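Local coordinates for interferon-inducible protein AIM2 (Mus musculus, PDB 4JBM) that senses double-stranded DNA in the cytosol through its HIN domain, the part held here, and triggers assembly of the AIM2 inflammasome, leading to pyroptosis, at residues Q119-E124 with V128-H133; M139-L144 with T161-S166. All coordinates share one frame; numbering follows the deposited sequence.

Interaction 1 (Q119-E124 with V128-H133); sequences QKITEE and VLYGIH
Lys-120 and Thr-122 pair antiparallel with Gly-131 and Leu-129, the axes of the two short strands approaching to 4.6 Å at 170°. At one end Leu-129 N donates to Thr-122 O at 3.0 Å, and Thr-122 N returns a bond to Leu-129 O. Gly-131 N is held by Lys-120 O at 2.6 Å, whereas Gly-131 O takes Gln-119 N at 2.8 Å and, weakly, Lys-120 N. Two successive residues thus face one, a classic beta bulge in the hairpin of strands 111-123 and 127-134, part of the curled sheet of the second OB fold of the HIN domain. Because position 131 is glycine, the Lys-120 side chain can run over its backbone, Lys-120 CG lying 3.9 Å from Gly-131 CA before the extended chain leads off. Beyond the bulge the Gln-119 side chain obliquely crosses His-133: Gln-119 CB lies 3.6 Å from His-133 ND1, and the amide plane is 26° from that of the imidazole. With CG set between backbone N and carbonyl carbon (chi1 48°), the glutamine chain also passes close to Gly-131 O. The contact buries His-133 ND1 without a polar partner in the model. On the face that carries Tyr-130, Ile-121 CG2 lies alongside Val-128 CG1 at 3.7 Å, the two side chains pointing the same way, while Ile-121 CG1 packs obliquely on Tyr-130 CD1. Val-128 CG1 also sits over the rim of one face of the Tyr-130 ring, a ring that also meets Phe-182. On the sheet face opposite Tyr-130, Thr-122 CB and Leu-129 CB touch.

Interaction 2 (M139-L144 with T161-S166); sequences MEVLVL and TFFEVS
Phe-163 reaches Val-141 and Val-143 with the far end of its ring, and these apolar touches make up most of the contact. Phe-163 CE2 sits 3.7 Å from Val-143 CG2 and 3.8 Å from Val-141 CG1, so one ring carbon meets a methyl from each valine. The two approaches differ. Val-143 CG2 comes to the ring edge in its plane and also lies 3.8 Å from Phe-163 CZ, while the Val-141 side chain crosses the phenylalanine at about a right angle, Val-141 CG1 also nearing Phe-163 CD2 at 4.0 Å. A different methyl branch does the touching in each valine: CG1 of Val-141 is anti to its backbone N (chi1 172°), whereas CG2 of Val-143 is the methyl anti to the carbonyl carbon. Between the valines, Leu-142 O lies 4.1 Å from Phe-163 CE2, a looser approach by the backbone. The strand axes stay 8.9 Å apart and cross at 124°, too distant for backbone pairing, so the ring bridges the interior of a curled sheet, consistent with the small beta-barrel of an OB fold, two of which make up a HIN domain. Further out, Phe-163 also packs on Ser-180 and on Ser-176, whose OG is hydrogen-bonded to both Leu-142 O and Leu-144 N and so ties the backbone on either side of Val-143 to a residue that touches the ring. Phe-163 follows a corner in the chain at residues 161 and 162, where Phe-162 and Phe-163 both face Val-112 in a G1 beta bulge. There Phe-162 N is bonded to Asn-113 OD1 and Phe-162 O to Ser-180 OG, fixing the backbone from which Phe-163 extends, while the Phe-162 ring meets His-28 and Phe-68.

In the fold
The two contacts follow one another along the chain, both segments of interaction 1 preceding those of interaction 2, and their centres are 11 Å apart within one curled sheet of the HIN domain. Strands 127-134 and 137-144 are sheet neighbours and join them: the backbones of Tyr-130 and Val-141, and of Ile-132 and Met-139, are hydrogen-bonded, and Ile-132 packs on Val-141. Strand 111-123 pairs with both 127-134 and 163-168, linking them by a second path. Interaction 1 is a partly buried hairpin whose nearest atom is about 8 Å from the bound DNA; interaction 2 is buried, about 12 Å away at its nearest atom. Both are internal packing of one OB fold, neither within touching distance of the DNA.

Interaction 1 (Q119-E124 with V128-H133)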
ATOM      1  N   GLN A 119       3.725   7.333  17.832  1.00 60.64           N
ATOM      2  CA  GLN A 119       4.114   7.821  19.150  1.00 75.72           C
ATOM      3  C   GLN A 119       5.559   8.363  19.203  1.00 85.91           C
ATOM      4  O   GLN A 119       5.806   9.378  19.847  1.00 95.57           O
ATOM      5  CB  GLN A 119       3.936   6.716  20.198  1.00 72.15           C
ATOM      6  CG  GLN A 119       4.540   5.379  19.790  1.00 83.20           C
ATOM      7  CD  GLN A 119       4.292   4.277  20.799  1.00 94.08           C
ATOM      8  OE1 GLN A 119       3.531   4.449  21.750  1.00 97.01           O
ATOM      9  NE2 GLN A 119       4.927   3.131  20.589  1.00104.99           N
ATOM     10  N   LYS A 120       6.509   7.698  18.539  1.00 79.22           N
ATOM     11  CA  LYS A 120       7.902   8.186  18.532  1.00 78.67           C
ATOM     12  C   LYS A 120       8.625   8.166  17.174  1.00 74.98           C
ATOM     13  O   LYS A 120       8.336   7.340  16.309  1.00 75.95           O
ATOM     14  CB  LYS A 120       8.750   7.492  19.609  1.00 78.97           C
ATOM     15  CG  LYS A 120       8.996   6.007  19.410  1.00 81.12           C
ATOM     16  CD  LYS A 120       9.820   5.451  20.579  1.00 84.31           C
ATOM     17  CE  LYS A 120      10.308   4.030  20.304  1.00 86.20           C
ATOM     18  NZ  LYS A 120      11.120   3.477  21.428  1.00 85.68           N
ATOM     19  N   ILE A 121       9.556   9.102  17.010  1.00 79.92           N
ATOM     20  CA  ILE A 121      10.311   9.300  15.769  1.00 77.35           C
ATOM     21  C   ILE A 121      11.824   9.305  16.004  1.00 86.27           C
ATOM     22  O   ILE A 121      12.362  10.280  16.520  1.00 86.94           O
ATOM     23  CB  ILE A 121       9.953  10.651  15.100  1.00 66.63           C
ATOM     24  CG1 ILE A 121       8.452  10.759  14.820  1.00 71.48           C
ATOM     25  CG2 ILE A 121      10.752  10.851  13.816  1.00 59.86           C
ATOM     26  CD1 ILE A 121       7.668  11.439  15.919  1.00 84.01           C
ATOM     27  N   THR A 122      12.508   8.216  15.654  1.00 85.35           N
ATOM     28  CA  THR A 122      13.966   8.178  15.789  1.00 87.57           C
ATOM     29  C   THR A 122      14.596   8.648  14.473  1.00 86.74           C
ATOM     30  O   THR A 122      14.581   7.927  13.475  1.00 86.46           O
ATOM     31  CB  THR A 122      14.482   6.769  16.148  1.00 83.87           C
ATOM     32  OG1 THR A 122      13.806   6.291  17.318  1.00 69.30           O
ATOM     33  CG2 THR A 122      15.987   6.799  16.406  1.00 72.77           C
ATOM     34  N   GLU A 123      15.099   9.882  14.478  1.00 83.37           N
ATOM     35  CA  GLU A 123      15.655  10.544  13.295  1.00 87.61           C
ATOM     36  C   GLU A 123      17.123  10.225  12.997  1.00 87.99           C
ATOM     37  O   GLU A 123      17.954  10.186  13.906  1.00 87.89           O
ATOM     38  CB  GLU A 123      15.519  12.061  13.441  1.00 99.99           C
ATOM     39  CG  GLU A 123      14.404  12.679  12.615  1.00114.26           C
ATOM     40  CD  GLU A 123      14.116  14.111  13.032  1.00122.14           C
ATOM     41  OE1 GLU A 123      14.615  14.527  14.102  1.00125.83           O
ATOM     42  OE2 GLU A 123      13.400  14.815  12.289  1.00116.94           O
ATOM     43  N   GLU A 124      17.427  10.033  11.713  1.00 92.49           N
ATOM     44  CA  GLU A 124      18.798   9.882  11.209  1.00102.93           C
ATOM     45  C   GLU A 124      18.831  10.358   9.749  1.00118.34           C
ATOM     46  O   GLU A 124      17.821  10.280   9.051  1.00124.56           O
ATOM     47  CB  GLU A 124      19.244   8.415  11.297  1.00 89.07           C
ATOM     48  CG  GLU A 124      19.614   7.942  12.696  1.00 85.22           C
ATOM     49  CD  GLU A 124      19.549   6.433  12.863  1.00 90.22           C
ATOM     50  OE1 GLU A 124      19.109   5.743  11.929  1.00 95.08           O
ATOM     51  OE2 GLU A 124      19.932   5.930  13.936  1.00101.25           O
ATOM     52  N   VAL A 128      14.640   7.061   8.937  1.00 78.71           N
ATOM     53  CA  VAL A 128      13.776   7.473  10.028  1.00 72.70           C
ATOM     54  C   VAL A 128      12.970   6.279  10.511  1.00 69.73           C
ATOM     55  O   VAL A 128      12.403   5.529   9.709  1.00 71.04           O
ATOM     56  CB  VAL A 128      12.841   8.629   9.616  1.00 74.65           C
ATOM     57  CG1 VAL A 128      12.113   9.182  10.822  1.00 79.14           C
ATOM     58  CG2 VAL A 128      13.629   9.735   8.927  1.00 68.50           C
ATOM     59  N   LEU A 129      12.943   6.091  11.825  1.00 71.26           N
ATOM     60  CA  LEU A 129      12.200   4.988  12.416  1.00 76.33           C
ATOM     61  C   LEU A 129      10.991   5.570  13.125  1.00 80.10           C
ATOM     62  O   LEU A 129      11.122   6.458  13.968  1.00 80.02           O
ATOM     63  CB  LEU A 129      13.061   4.197  13.401  1.00 74.86           C
ATOM     64  CG  LEU A 129      12.664   2.726  13.554  1.00 84.51           C
ATOM     65  CD1 LEU A 129      12.809   2.009  12.220  1.00 93.62           C
ATOM     66  CD2 LEU A 129      13.475   2.023  14.626  1.00 89.15           C
ATOM     67  N   TYR A 130       9.811   5.075  12.775  1.00 73.23           N
ATOM     68  CA  TYR A 130       8.588   5.602  13.352  1.00 58.22           C
ATOM     69  C   TYR A 130       7.983   4.568  14.281  1.00 60.93           C
ATOM     70  O   TYR A 130       7.609   3.478  13.855  1.00 64.62           O
ATOM     71  CB  TYR A 130       7.597   5.962  12.247  1.00 51.60           C
ATOM     72  CG  TYR A 130       8.047   7.103  11.350  1.00 67.43           C
ATOM     73  CD1 TYR A 130       7.758   8.423  11.674  1.00 63.57           C
ATOM     74  CD2 TYR A 130       8.736   6.859  10.169  1.00 70.08           C
ATOM     75  CE1 TYR A 130       8.153   9.469  10.852  1.00 65.52           C
ATOM     76  CE2 TYR A 130       9.132   7.894   9.341  1.00 65.25           C
ATOM     77  CZ  TYR A 130       8.840   9.195   9.686  1.00 64.47           C
ATOM     78  OH  TYR A 130       9.236  10.228   8.865  1.00 72.61           O
ATOM     79  N   GLY A 131       7.893   4.908  15.563  1.00 53.32           N
ATOM     80  CA  GLY A 131       7.201   4.043  16.494  1.00 64.39           C
ATOM     81  C   GLY A 131       5.725   4.262  16.240  1.00 74.77           C
ATOM     82  O   GLY A 131       5.219   5.362  16.418  1.00 64.99           O
ATOM     83  N   ILE A 132       5.037   3.223  15.790  1.00 69.34           N
ATOM     84  CA  ILE A 132       3.615   3.317  15.546  1.00 60.44           C
ATOM     85  C   ILE A 132       2.880   2.430  16.532  1.00 75.10           C
ATOM     86  O   ILE A 132       3.463   1.473  17.068  1.00 79.58           O
ATOM     87  CB  ILE A 132       3.227   2.922  14.103  1.00 53.69           C
ATOM     88  CG1 ILE A 132       3.503   1.440  13.848  1.00 56.68           C
ATOM     89  CG2 ILE A 132       3.946   3.788  13.092  1.00 61.38           C
ATOM     90  CD1 ILE A 132       2.917   0.917  12.520  1.00 59.71           C
ATOM     91  N   HIS A 133       1.609   2.752  16.774  1.00 60.69           N
ATOM     92  CA  HIS A 133       0.838   2.013  17.772  1.00 57.63           C
ATOM     93  C   HIS A 133      -0.662   1.948  17.511  1.00 59.52           C
ATOM     94  O   HIS A 133      -1.257   2.856  16.913  1.00 53.98           O
ATOM     95  CB  HIS A 133       1.085   2.595  19.170  1.00 59.34           C
ATOM     96  CG  HIS A 133       0.420   3.916  19.403  1.00 67.44           C
ATOM     97  ND1 HIS A 133       0.936   5.099  18.926  1.00 73.54           N
ATOM     98  CD2 HIS A 133      -0.726   4.237  20.052  1.00 67.44           C
ATOM     99  CE1 HIS A 133       0.143   6.096  19.276  1.00 66.77           C
ATOM    100  NE2 HIS A 133      -0.873   5.601  19.954  1.00 66.97           N
TER

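Interaction 2 (M139-L144 with T161-S166)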
ATOM      1  N   MET A 139       4.893  -1.123  17.050  1.00 62.87           N
ATOM      2  CA  MET A 139       5.685  -1.599  15.928  1.00 57.34           C
ATOM      3  C   MET A 139       6.540  -0.467  15.398  1.00 67.04           C
ATOM      4  O   MET A 139       6.383   0.675  15.812  1.00 59.62           O
ATOM      5  CB  MET A 139       4.759  -2.140  14.833  1.00 75.69           C
ATOM      6  CG  MET A 139       5.398  -3.128  13.875  1.00 77.80           C
ATOM      7  SD  MET A 139       4.223  -3.616  12.600  1.00 88.71           S
ATOM      8  CE  MET A 139       5.212  -4.848  11.741  1.00 73.92           C
ATOM      9  N   GLU A 140       7.476  -0.789  14.516  1.00 70.10           N
ATOM     10  CA  GLU A 140       8.358   0.230  13.970  1.00 62.73           C
ATOM     11  C   GLU A 140       8.243   0.294  12.450  1.00 52.84           C
ATOM     12  O   GLU A 140       8.061  -0.721  11.779  1.00 52.24           O
ATOM     13  CB  GLU A 140       9.788  -0.013  14.443  1.00 78.68           C
ATOM     14  CG  GLU A 140       9.911   0.008  15.962  1.00 80.33           C
ATOM     15  CD  GLU A 140      11.353   0.039  16.439  1.00 88.25           C
ATOM     16  OE1 GLU A 140      12.146  -0.818  15.994  1.00 80.77           O
ATOM     17  OE2 GLU A 140      11.691   0.916  17.262  1.00 87.54           O
ATOM     18  N   VAL A 141       8.307   1.503  11.911  1.00 49.74           N
ATOM     19  CA  VAL A 141       8.165   1.679  10.481  1.00 57.79           C
ATOM     20  C   VAL A 141       9.416   2.336   9.993  1.00 73.15           C
ATOM     21  O   VAL A 141       9.718   3.467  10.365  1.00 69.98           O
ATOM     22  CB  VAL A 141       6.952   2.551  10.125  1.00 61.10           C
ATOM     23  CG1 VAL A 141       6.945   2.866   8.634  1.00 47.07           C
ATOM     24  CG2 VAL A 141       5.688   1.844  10.519  1.00 52.79           C
ATOM     25  N   LEU A 142      10.150   1.602   9.167  1.00 69.02           N
ATOM     26  CA  LEU A 142      11.462   2.028   8.719  1.00 65.00           C
ATOM     27  C   LEU A 142      11.379   2.702   7.362  1.00 58.54           C
ATOM     28  O   LEU A 142      11.080   2.061   6.362  1.00 65.92           O
ATOM     29  CB  LEU A 142      12.383   0.807   8.665  1.00 74.31           C
ATOM     30  CG  LEU A 142      13.813   0.891   8.130  1.00 74.03           C
ATOM     31  CD1 LEU A 142      14.624   1.903   8.912  1.00 64.52           C
ATOM     32  CD2 LEU A 142      14.434  -0.491   8.235  1.00 67.29           C
ATOM     33  N   VAL A 143      11.646   4.000   7.330  1.00 62.42           N
ATOM     34  CA  VAL A 143      11.642   4.725   6.071  1.00 60.27           C
ATOM     35  C   VAL A 143      13.097   5.081   5.755  1.00 75.79           C
ATOM     36  O   VAL A 143      13.721   5.867   6.467  1.00 87.39           O
ATOM     37  CB  VAL A 143      10.781   5.996   6.153  1.00 68.27           C
ATOM     38  CG1 VAL A 143      11.015   6.888   4.939  1.00 61.00           C
ATOM     39  CG2 VAL A 143       9.305   5.631   6.290  1.00 75.49           C
ATOM     40  N   LEU A 144      13.685   4.455   4.751  1.00 81.31           N
ATOM     41  CA  LEU A 144      15.060   4.773   4.380  1.00 87.80           C
ATOM     42  C   LEU A 144      15.219   6.077   3.623  1.00 97.43           C
ATOM     43  O   LEU A 144      14.372   6.462   2.844  1.00 96.96           O
ATOM     44  CB  LEU A 144      15.702   3.619   3.633  1.00 68.64           C
ATOM     45  CG  LEU A 144      15.764   2.376   4.506  1.00 82.99           C
ATOM     46  CD1 LEU A 144      16.480   1.228   3.839  1.00 91.27           C
ATOM     47  CD2 LEU A 144      16.426   2.666   5.832  1.00 97.47           C
ATOM     48  N   THR A 161       1.783   3.492   1.821  1.00 54.56           N
ATOM     49  CA  THR A 161       1.327   2.785   0.624  1.00 54.50           C
ATOM     50  C   THR A 161       2.440   1.867   0.103  1.00 61.50           C
ATOM     51  O   THR A 161       3.551   2.332  -0.172  1.00 58.39           O
ATOM     52  CB  THR A 161       0.885   3.763  -0.481  1.00 59.22           C
ATOM     53  OG1 THR A 161       0.057   4.792   0.079  1.00 65.49           O
ATOM     54  CG2 THR A 161       0.124   3.033  -1.574  1.00 64.41           C
ATOM     55  N   PHE A 162       2.152   0.567   0.017  1.00 64.16           N
ATOM     56  CA  PHE A 162       3.120  -0.432  -0.435  1.00 65.54           C
ATOM     57  C   PHE A 162       4.376  -0.504   0.433  1.00 66.45           C
ATOM     58  O   PHE A 162       5.493  -0.512  -0.074  1.00 65.79           O
ATOM     59  CB  PHE A 162       3.508  -0.210  -1.903  1.00 82.63           C
ATOM     60  CG  PHE A 162       3.782  -1.481  -2.672  1.00 88.07           C
ATOM     61  CD1 PHE A 162       2.749  -2.315  -3.069  1.00 81.57           C
ATOM     62  CD2 PHE A 162       5.089  -1.823  -3.018  1.00 91.21           C
ATOM     63  CE1 PHE A 162       3.005  -3.473  -3.789  1.00 81.67           C
ATOM     64  CE2 PHE A 162       5.360  -2.980  -3.736  1.00 84.18           C
ATOM     65  CZ  PHE A 162       4.314  -3.806  -4.124  1.00 93.71           C
ATOM     66  N   PHE A 163       4.208  -0.558   1.742  1.00 62.20           N
ATOM     67  CA  PHE A 163       5.348  -0.862   2.578  1.00 67.08           C
ATOM     68  C   PHE A 163       5.349  -2.371   2.696  1.00 66.60           C
ATOM     69  O   PHE A 163       4.367  -3.012   2.311  1.00 58.87           O
ATOM     70  CB  PHE A 163       5.223  -0.189   3.947  1.00 53.57           C
ATOM     71  CG  PHE A 163       5.766   1.210   3.977  1.00 65.40           C
ATOM     72  CD1 PHE A 163       5.308   2.172   3.080  1.00 66.66           C
ATOM     73  CD2 PHE A 163       6.774   1.552   4.862  1.00 46.61           C
ATOM     74  CE1 PHE A 163       5.823   3.462   3.098  1.00 59.28           C
ATOM     75  CE2 PHE A 163       7.292   2.838   4.886  1.00 47.50           C
ATOM     76  CZ  PHE A 163       6.820   3.793   3.996  1.00 56.44           C
ATOM     77  N   GLU A 164       6.417  -2.947   3.242  1.00 52.22           N
ATOM     78  CA  GLU A 164       6.449  -4.399   3.357  1.00 55.68           C
ATOM     79  C   GLU A 164       6.706  -4.786   4.798  1.00 52.73           C
ATOM     80  O   GLU A 164       7.390  -4.072   5.509  1.00 64.54           O
ATOM     81  CB  GLU A 164       7.516  -5.001   2.425  1.00 83.92           C
ATOM     82  CG  GLU A 164       7.362  -4.621   0.955  1.00 95.35           C
ATOM     83  CD  GLU A 164       8.215  -3.430   0.554  1.00111.30           C
ATOM     84  OE1 GLU A 164       9.109  -3.047   1.339  1.00115.35           O
ATOM     85  OE2 GLU A 164       7.995  -2.883  -0.549  1.00114.15           O
ATOM     86  N   VAL A 165       6.143  -5.903   5.243  1.00 66.40           N
ATOM     87  CA  VAL A 165       6.552  -6.445   6.529  1.00 82.31           C
ATOM     88  C   VAL A 165       7.993  -6.908   6.347  1.00 97.33           C
ATOM     89  O   VAL A 165       8.353  -7.455   5.306  1.00 91.80           O
ATOM     90  CB  VAL A 165       5.644  -7.607   6.991  1.00 90.00           C
ATOM     91  CG1 VAL A 165       6.295  -8.434   8.086  1.00100.36           C
ATOM     92  CG2 VAL A 165       4.294  -7.076   7.443  1.00 83.56           C
ATOM     93  N   SER A 166       8.829  -6.652   7.345  1.00105.31           N
ATOM     94  CA  SER A 166      10.257  -6.918   7.222  1.00102.92           C
ATOM     95  C   SER A 166      10.773  -7.540   8.504  1.00104.81           C
ATOM     96  O   SER A 166      10.316  -7.208   9.589  1.00 94.02           O
ATOM     97  CB  SER A 166      11.019  -5.617   6.924  1.00 89.99           C
ATOM     98  OG  SER A 166      12.416  -5.807   7.032  1.00 95.83           O
TER